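Local structure of lectin 2 (Agrocybe aegerita, 4TQK) at residues A[227-232]-A[244-249]. The protein is a fungal lectin that binds N-acetylglucosamine at sites around a beta-propeller and probably recognises glycans carrying this sugar. The protein carries 1 engineered substitution. Numbering follows the deposited sequence.
Sequences DHPRFV and IGCGKA. With NAG (2-acetamido-2-deoxy-beta-D-glucopyranose), chain F.
F231 and I244 form an antiparallel hydrogen-bonded pair. F231 N donates to I244 O at 2.7 Å, and I244 N returns a nearly straight bond to F231 O (3.0 Å, 175°). C246 N donates to P229 O at 2.9 Å. R230 and G245 make a non-hydrogen-bonded pair, and R230 CG lies 4.0 Å from G245 CA. F231 CB meets I244 CG2 on one face of the sheet. C246 SG sits in the F231 ring plane at its edge, 4.0 Å from CE2. P229 CG packs on C246 CB. Strand 285-288 covers these side chains. The hairpin provides the first two strands of a four-stranded antiparallel blade of the beta-propeller. At this end of the hairpin, the residues before strand 230-233 and after strand 242-246 meet the sugar. K248 N donates to NAG O7 at 3.0 Å, almost straight (170°). The acetamide methyl C8 lies over one face of the H228 ring, toward its rim, and D227 CB covers the opposite face. K248 CG is 3.7 Å from H228 NE2, while H228 ND1 is hydrogen-bonded to the backbone N of K224. The sugar also bonds to N215 OD1, G221 O and W223 NE1. R230 bends at chi2 (140°), and its NE donates to H228 O, near the guanidinium plane; NH1 bonds to F216 O.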
loop_
_atom_site.group_PDB
_atom_site.type_symbol
_atom_site.label_atom_id
_atom_site.label_comp_id
_atom_site.label_asym_id
_atom_site.label_seq_id
_atom_site.Cartn_x
_atom_site.Cartn_y
_atom_site.Cartn_z
ATOM N N ASP A 227 22.995 22.117 -18.865
ATOM C CA ASP A 227 23.908 22.620 -17.861
ATOM C C ASP A 227 23.247 23.268 -16.643
ATOM O O ASP A 227 23.824 23.249 -15.549
ATOM C CB ASP A 227 24.895 23.567 -18.539
ATOM C CG ASP A 227 25.395 23.015 -19.864
ATOM O OD1 ASP A 227 25.619 23.807 -20.808
ATOM O OD2 ASP A 227 25.550 21.781 -19.960
ATOM N N HIS A 228 22.036 23.793 -16.824
ATOM C CA HIS A 228 21.347 24.537 -15.772
ATOM C C HIS A 228 19.926 24.026 -15.514
ATOM O O HIS A 228 18.959 24.608 -15.993
ATOM C CB HIS A 228 21.302 26.023 -16.119
ATOM C CG HIS A 228 22.623 26.582 -16.544
ATOM N ND1 HIS A 228 22.792 27.268 -17.724
ATOM C CD2 HIS A 228 23.842 26.540 -15.949
ATOM C CE1 HIS A 228 24.062 27.632 -17.841
ATOM N NE2 HIS A 228 24.716 27.203 -16.778
ATOM N N PRO A 229 19.805 22.938 -14.739
ATOM C CA PRO A 229 18.513 22.289 -14.510
ATOM C C PRO A 229 17.536 23.136 -13.698
ATOM O O PRO A 229 17.925 23.859 -12.791
ATOM C CB PRO A 229 18.891 21.015 -13.749
ATOM C CG PRO A 229 20.213 21.327 -13.126
ATOM C CD PRO A 229 20.913 22.210 -14.101
ATOM N N ARG A 230 16.262 23.035 -14.037
ATOM C CA ARG A 230 15.231 23.778 -13.341
ATOM C C ARG A 230 14.161 22.832 -12.807
ATOM O O ARG A 230 13.993 21.729 -13.310
ATOM C CB ARG A 230 14.628 24.829 -14.272
ATOM C CG ARG A 230 15.547 26.037 -14.461
ATOM C CD ARG A 230 15.551 26.521 -15.901
ATOM N NE ARG A 230 16.505 25.793 -16.723
ATOM C CZ ARG A 230 16.529 25.846 -18.049
ATOM N NH1 ARG A 230 15.636 26.587 -18.706
ATOM N NH2 ARG A 230 17.431 25.141 -18.726
ATOM N N PHE A 231 13.470 23.262 -11.759
ATOM C CA PHE A 231 12.505 22.425 -11.074
ATOM C C PHE A 231 11.342 23.283 -10.618
ATOM O O PHE A 231 11.480 24.501 -10.461
ATOM C CB PHE A 231 13.118 21.802 -9.812
ATOM C CG PHE A 231 14.471 21.189 -10.013
ATOM C CD1 PHE A 231 14.600 19.845 -10.356
ATOM C CD2 PHE A 231 15.620 21.941 -9.820
ATOM C CE1 PHE A 231 15.853 19.273 -10.533
ATOM C CE2 PHE A 231 16.869 21.376 -9.991
ATOM C CZ PHE A 231 16.991 20.041 -10.349
ATOM N N VAL A 232 10.203 22.639 -10.387
ATOM C CA VAL A 232 9.096 23.257 -9.675
ATOM C C VAL A 232 8.859 22.419 -8.423
ATOM O O VAL A 232 8.855 21.179 -8.479
ATOM C CB VAL A 232 7.807 23.296 -10.531
ATOM C CG1 VAL A 232 7.862 24.422 -11.532
ATOM C CG2 VAL A 232 7.599 21.967 -11.249
ATOM N N ILE A 244 12.594 26.764 -8.916
ATOM C CA ILE A 244 13.996 26.811 -8.496
ATOM C C ILE A 244 14.913 26.211 -9.553
ATOM O O ILE A 244 14.585 25.204 -10.171
ATOM C CB ILE A 244 14.223 26.127 -7.124
ATOM C CG1 ILE A 244 15.688 26.255 -6.709
ATOM C CG2 ILE A 244 13.829 24.668 -7.165
ATOM C CD1 ILE A 244 15.971 25.817 -5.295
ATOM N N GLY A 245 16.054 26.842 -9.788
ATOM C CA GLY A 245 17.010 26.317 -10.749
ATOM C C GLY A 245 18.446 26.375 -10.265
ATOM O O GLY A 245 18.811 27.241 -9.469
ATOM N N CYS A 246 19.258 25.435 -10.741
ATOM C CA CYS A 246 20.684 25.430 -10.466
ATOM C C CYS A 246 21.374 26.170 -11.607
ATOM O O CYS A 246 21.514 25.636 -12.716
ATOM C CB CYS A 246 21.212 23.996 -10.370
ATOM S SG CYS A 246 20.423 22.964 -9.102
ATOM N N GLY A 247 21.793 27.401 -11.343
ATOM C CA GLY A 247 22.349 28.243 -12.383
ATOM C C GLY A 247 23.856 28.134 -12.468
ATOM O O GLY A 247 24.422 27.057 -12.283
ATOM N N LYS A 248 24.504 29.259 -12.751
ATOM C CA LYS A 248 25.967 29.325 -12.778
ATOM C C LYS A 248 26.569 29.513 -11.382
ATOM O O LYS A 248 27.407 28.734 -10.944
ATOM C CB LYS A 248 26.418 30.466 -13.687
ATOM C CG LYS A 248 26.123 30.236 -15.148
ATOM C CD LYS A 248 26.580 31.426 -15.963
ATOM C CE LYS A 248 26.103 31.343 -17.397
ATOM N NZ LYS A 248 26.482 32.599 -18.108
ATOM N N ALA A 249 26.123 30.555 -10.695
ATOM C CA ALA A 249 26.667 30.912 -9.389
ATOM C C ALA A 249 26.003 30.177 -8.220
ATOM O O ALA A 249 26.404 30.341 -7.072
ATOM C CB ALA A 249 26.596 32.413 -9.187
HETATM C C1 NAG F . 22.679 35.036 -14.222
HETATM C C2 NAG F . 21.558 34.046 -13.948
HETATM C C3 NAG F . 20.234 34.773 -14.061
HETATM C C4 NAG F . 20.234 35.963 -13.108
HETATM C C5 NAG F . 21.463 36.844 -13.347
HETATM C C6 NAG F . 21.526 37.994 -12.345
HETATM C C7 NAG F . 22.155 31.762 -14.583
HETATM C C8 NAG F . 22.020 30.698 -15.621
HETATM N N2 NAG F . 21.618 32.945 -14.887
HETATM O O1 NAG F . 23.906 34.365 -14.141
HETATM O O3 NAG F . 19.213 33.878 -13.723
HETATM O O4 NAG F . 19.059 36.724 -13.274
HETATM O O5 NAG F . 22.643 36.069 -13.263
HETATM O O6 NAG F . 22.593 38.858 -12.662
HETATM O O7 NAG F . 22.746 31.527 -13.533
HETATM O O HOH W 1 24.151 24.160 -13.136
#